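Local structure of sulfhydryl oxidase 1 (Homo sapiens, 3LLK) at residues Leu243-Leu246 against Lys247-Ser251. The protein catalyses disulfide formation in thiol substrates, using bound FAD and, as in other sulfhydryl oxidases, passing the electrons to molecular oxygen. Numbering follows the deposited sequence.
Sequences LNFL and KAHFS. With FAD (flavin-adenine dinucleotide), chain D.
Phe245 lays one ring face over His249, whose CB forms a CH-pi contact 4.1 Å from the ring centroid. Both residues belong to the last turns of helix 239-249, which ends at the FAD pocket. His249 CG is anti to its own N (chi1 -175°), which sets the imidazole beside the Phe245 ring, with Phe245 CZ 3.7 Å from His249 ND1. The two ring planes are 31° apart. Trp218 meets both rings. On another side of the helix, Lys247 crosses Leu243 obliquely, and Lys247 CE packs 3.7 Å from Leu243 CG. The lysine side chain bends at its last torsion, and NZ hydrogen-bonds to Asn186 OD1. Four backbone hydrogen bonds of the i to i+4 kind link 243-246 to 247-250. In the last, Phe250 N lies 2.9 Å from Leu246 O and the N-H...O angle is 168°. Phe250 then leaves the helix as the centre of an inverse gamma turn. Its ring lies beside Leu246, with Phe250 CE2 3.9 Å from Leu246 CD2, and His249 CD2 sits over one face. With an alanine here the phenyl ring is gone, which would probably open a gap at the edge of the adenine and cost Leu246 CD2 one of its contacts. The adenine meets the ring at its edge, where FAD N3A lies 3.5 Å from Phe250 CZ.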
ATOM      1  N   LEU A 243      14.733  10.279  -2.486  1.00 27.24           N
ATOM      2  CA  LEU A 243      13.402  10.856  -2.676  1.00 28.21           C
ATOM      3  C   LEU A 243      13.052  10.910  -4.164  1.00 29.03           C
ATOM      4  O   LEU A 243      11.944  10.549  -4.561  1.00 30.29           O
ATOM      5  CB  LEU A 243      13.327  12.268  -2.071  1.00 29.50           C
ATOM      6  CG  LEU A 243      11.969  12.976  -2.206  1.00 29.00           C
ATOM      7  CD1 LEU A 243      10.880  12.153  -1.492  1.00 27.87           C
ATOM      8  CD2 LEU A 243      12.066  14.384  -1.619  1.00 29.62           C
ATOM      9  N   ASN A 244      14.001  11.356  -4.986  1.00 30.68           N
ATOM     10  CA  ASN A 244      13.780  11.443  -6.422  1.00 28.85           C
ATOM     11  C   ASN A 244      13.554  10.060  -7.011  1.00 28.87           C
ATOM     12  O   ASN A 244      12.659   9.866  -7.831  1.00 26.40           O
ATOM     13  CB  ASN A 244      14.972  12.103  -7.121  1.00 35.54           C
ATOM     14  CG  ASN A 244      15.091  13.582  -6.803  1.00 40.73           C
ATOM     15  OD1 ASN A 244      14.111  14.325  -6.868  1.00 43.88           O
ATOM     16  ND2 ASN A 244      16.299  14.020  -6.462  1.00 44.96           N
ATOM     17  N   PHE A 245      14.362   9.087  -6.603  1.00 26.73           N
ATOM     18  CA  PHE A 245      14.171   7.746  -7.134  1.00 26.77           C
ATOM     19  C   PHE A 245      12.770   7.261  -6.768  1.00 24.68           C
ATOM     20  O   PHE A 245      12.065   6.693  -7.599  1.00 25.72           O
ATOM     21  CB  PHE A 245      15.202   6.761  -6.571  1.00 26.76           C
ATOM     22  CG  PHE A 245      14.884   5.322  -6.884  1.00 27.48           C
ATOM     23  CD1 PHE A 245      15.121   4.800  -8.151  1.00 28.08           C
ATOM     24  CD2 PHE A 245      14.285   4.506  -5.924  1.00 28.08           C
ATOM     25  CE1 PHE A 245      14.766   3.483  -8.464  1.00 28.50           C
ATOM     26  CE2 PHE A 245      13.927   3.199  -6.222  1.00 29.46           C
ATOM     27  CZ  PHE A 245      14.167   2.682  -7.500  1.00 29.01           C
ATOM     28  N   LEU A 246      12.361   7.494  -5.528  1.00 23.65           N
ATOM     29  CA  LEU A 246      11.033   7.052  -5.094  1.00 23.00           C
ATOM     30  C   LEU A 246       9.933   7.679  -5.969  1.00 23.77           C
ATOM     31  O   LEU A 246       9.016   6.991  -6.428  1.00 22.60           O
ATOM     32  CB  LEU A 246      10.831   7.391  -3.611  1.00 18.47           C
ATOM     33  CG  LEU A 246      11.696   6.604  -2.613  1.00 20.11           C
ATOM     34  CD1 LEU A 246      11.637   7.269  -1.256  1.00 19.02           C
ATOM     35  CD2 LEU A 246      11.215   5.153  -2.506  1.00 21.02           C
ATOM     36  N   LYS A 247      10.039   8.980  -6.222  1.00 26.02           N
ATOM     37  CA  LYS A 247       9.050   9.673  -7.046  1.00 25.52           C
ATOM     38  C   LYS A 247       9.028   9.118  -8.469  1.00 27.32           C
ATOM     39  O   LYS A 247       7.977   9.067  -9.108  1.00 26.83           O
ATOM     40  CB  LYS A 247       9.332  11.175  -7.062  1.00 27.15           C
ATOM     41  CG  LYS A 247       9.024  11.877  -5.736  1.00 29.49           C
ATOM     42  CD  LYS A 247       9.443  13.354  -5.781  1.00 31.14           C
ATOM     43  CE  LYS A 247       9.189  14.081  -4.466  1.00 29.94           C
ATOM     44  NZ  LYS A 247       7.797  14.598  -4.367  1.00 31.85           N
ATOM     45  N   ALA A 248      10.187   8.688  -8.957  1.00 27.73           N
ATOM     46  CA  ALA A 248      10.286   8.115 -10.294  1.00 26.96           C
ATOM     47  C   ALA A 248       9.767   6.678 -10.319  1.00 27.43           C
ATOM     48  O   ALA A 248       9.045   6.284 -11.232  1.00 30.41           O
ATOM     49  CB  ALA A 248      11.742   8.141 -10.769  1.00 26.59           C
ATOM     50  N   HIS A 249      10.141   5.896  -9.309  1.00 27.51           N
ATOM     51  CA  HIS A 249       9.745   4.492  -9.235  1.00 25.43           C
ATOM     52  C   HIS A 249       8.238   4.294  -9.057  1.00 25.40           C
ATOM     53  O   HIS A 249       7.600   3.535  -9.800  1.00 24.99           O
ATOM     54  CB  HIS A 249      10.502   3.805  -8.094  1.00 23.81           C
ATOM     55  CG  HIS A 249      10.246   2.336  -8.008  1.00 24.54           C
ATOM     56  ND1 HIS A 249      10.924   1.414  -8.778  1.00 26.27           N
ATOM     57  CD2 HIS A 249       9.348   1.628  -7.280  1.00 24.53           C
ATOM     58  CE1 HIS A 249      10.455   0.205  -8.528  1.00 24.89           C
ATOM     59  NE2 HIS A 249       9.498   0.307  -7.623  1.00 21.62           N
ATOM     60  N   PHE A 250       7.665   4.973  -8.074  1.00 23.55           N
ATOM     61  CA  PHE A 250       6.232   4.862  -7.825  1.00 25.03           C
ATOM     62  C   PHE A 250       5.449   5.933  -8.582  1.00 26.33           C
ATOM     63  O   PHE A 250       4.782   6.772  -7.978  1.00 26.55           O
ATOM     64  CB  PHE A 250       5.960   4.975  -6.321  1.00 25.28           C
ATOM     65  CG  PHE A 250       6.573   3.864  -5.515  1.00 23.30           C
ATOM     66  CD1 PHE A 250       6.049   2.576  -5.573  1.00 23.87           C
ATOM     67  CD2 PHE A 250       7.664   4.105  -4.692  1.00 23.42           C
ATOM     68  CE1 PHE A 250       6.605   1.539  -4.814  1.00 21.91           C
ATOM     69  CE2 PHE A 250       8.229   3.075  -3.927  1.00 25.34           C
ATOM     70  CZ  PHE A 250       7.692   1.787  -3.994  1.00 23.02           C
ATOM     71  N   SER A 251       5.539   5.898  -9.910  1.00 26.86           N
ATOM     72  CA  SER A 251       4.847   6.866 -10.761  1.00 28.08           C
ATOM     73  C   SER A 251       4.047   6.143 -11.843  1.00 27.50           C
ATOM     74  O   SER A 251       4.399   5.038 -12.260  1.00 26.70           O
ATOM     75  CB  SER A 251       5.854   7.814 -11.425  1.00 29.78           C
ATOM     76  OG  SER A 251       6.621   7.126 -12.397  1.00 33.28           O
TER
HETATM   77  PA  FAD D 550       7.896  -6.593   0.422  1.00 31.41           P
HETATM   78  O1A FAD D 550       6.459  -6.977   0.492  1.00 29.19           O
HETATM   79  O2A FAD D 550       8.694  -6.204   1.615  1.00 31.66           O
HETATM   80  O5B FAD D 550       8.111  -5.463  -0.645  1.00 31.46           O
HETATM   81  C5B FAD D 550       7.243  -5.174  -1.743  1.00 27.32           C
HETATM   82  C4B FAD D 550       8.200  -4.625  -2.768  1.00 27.49           C
HETATM   83  O4B FAD D 550       8.252  -3.196  -2.505  1.00 24.24           O
HETATM   84  C3B FAD D 550       9.585  -5.173  -3.175  1.00 26.44           C
HETATM   85  O3B FAD D 550       9.582  -6.280  -4.075  1.00 29.86           O
HETATM   86  C2B FAD D 550      10.221  -3.938  -3.629  1.00 27.18           C
HETATM   87  O2B FAD D 550      10.036  -3.628  -4.976  1.00 30.86           O
HETATM   88  C1B FAD D 550       9.599  -2.808  -2.794  1.00 25.77           C
HETATM   89  N9A FAD D 550      10.239  -2.384  -1.588  1.00 23.45           N
HETATM   90  C8A FAD D 550      11.092  -3.043  -0.664  1.00 22.50           C
HETATM   91  N7A FAD D 550      11.530  -2.331   0.321  1.00 22.75           N
HETATM   92  C5A FAD D 550      10.956  -1.095   0.058  1.00 23.05           C
HETATM   93  C6A FAD D 550      11.091   0.124   0.751  1.00 23.17           C
HETATM   94  N6A FAD D 550      11.870   0.277   1.830  1.00 22.28           N
HETATM   95  N1A FAD D 550      10.441   1.253   0.293  1.00 25.55           N
HETATM   96  C2A FAD D 550       9.713   1.274  -0.858  1.00 26.47           C
HETATM   97  N3A FAD D 550       9.575   0.065  -1.556  1.00 24.86           N
HETATM   98  C4A FAD D 550      10.226  -1.099  -1.042  1.00 23.28           C
HETATM   99  N1  FAD D 550       5.849  -9.898   7.953  1.00 70.69           N
HETATM  100  C2  FAD D 550       6.383 -10.613   9.004  1.00 71.00           C
HETATM  101  O2  FAD D 550       6.696 -11.792   8.774  1.00 71.23           O
HETATM  102  N3  FAD D 550       6.486  -9.822  10.142  1.00 70.53           N
HETATM  103  C4  FAD D 550       6.119  -8.464  10.306  1.00 70.71           C
HETATM  104  O4  FAD D 550       6.241  -7.901  11.444  1.00 70.86           O
HETATM  105  C4X FAD D 550       5.591  -7.840   9.193  1.00 70.51           C
HETATM  106  N5  FAD D 550       5.091  -6.501   9.281  1.00 69.87           N
HETATM  107  C5X FAD D 550       4.430  -5.832   8.216  1.00 70.31           C
HETATM  108  C6  FAD D 550       3.880  -4.560   8.465  1.00 70.47           C
HETATM  109  C7  FAD D 550       3.241  -3.886   7.386  1.00 70.48           C
HETATM  110  C7M FAD D 550       2.667  -2.511   7.731  1.00 71.00           C
HETATM  111  C8  FAD D 550       3.156  -4.473   6.088  1.00 69.25           C
HETATM  112  C8M FAD D 550       2.556  -3.909   4.816  1.00 68.96           C
HETATM  113  C9  FAD D 550       3.681  -5.749   5.890  1.00 69.41           C
HETATM  114  C9A FAD D 550       4.294  -6.523   6.911  1.00 69.59           C
HETATM  115  N10 FAD D 550       4.931  -7.867   6.931  1.00 68.94           N
HETATM  116  C10 FAD D 550       5.455  -8.580   7.977  1.00 69.87           C
HETATM  117  C1' FAD D 550       5.123  -8.467   5.649  1.00 66.52           C
HETATM  118  C2' FAD D 550       6.403  -8.201   4.917  1.00 64.01           C
HETATM  119  O2' FAD D 550       6.826  -6.828   5.109  1.00 60.22           O
HETATM  120  C3' FAD D 550       6.447  -8.477   3.445  1.00 62.75           C
HETATM  121  O3' FAD D 550       5.394  -7.782   2.789  1.00 59.98           O
HETATM  122  C4' FAD D 550       6.528  -9.908   2.939  1.00 61.99           C
HETATM  123  O4' FAD D 550       7.442 -10.695   3.759  1.00 63.31           O
HETATM  124  C5' FAD D 550       6.788 -10.125   1.510  1.00 58.69           C
HETATM  125  O5' FAD D 550       8.107  -9.637   1.251  1.00 53.40           O
HETATM  126  P   FAD D 550       8.680  -9.322  -0.157  1.00 51.79           P
HETATM  127  O1P FAD D 550      10.062  -9.794  -0.062  1.00 54.35           O
HETATM  128  O2P FAD D 550       7.880  -9.916  -1.260  1.00 51.54           O
HETATM  129  O3P FAD D 550       8.681  -7.728  -0.380  1.00 41.96           O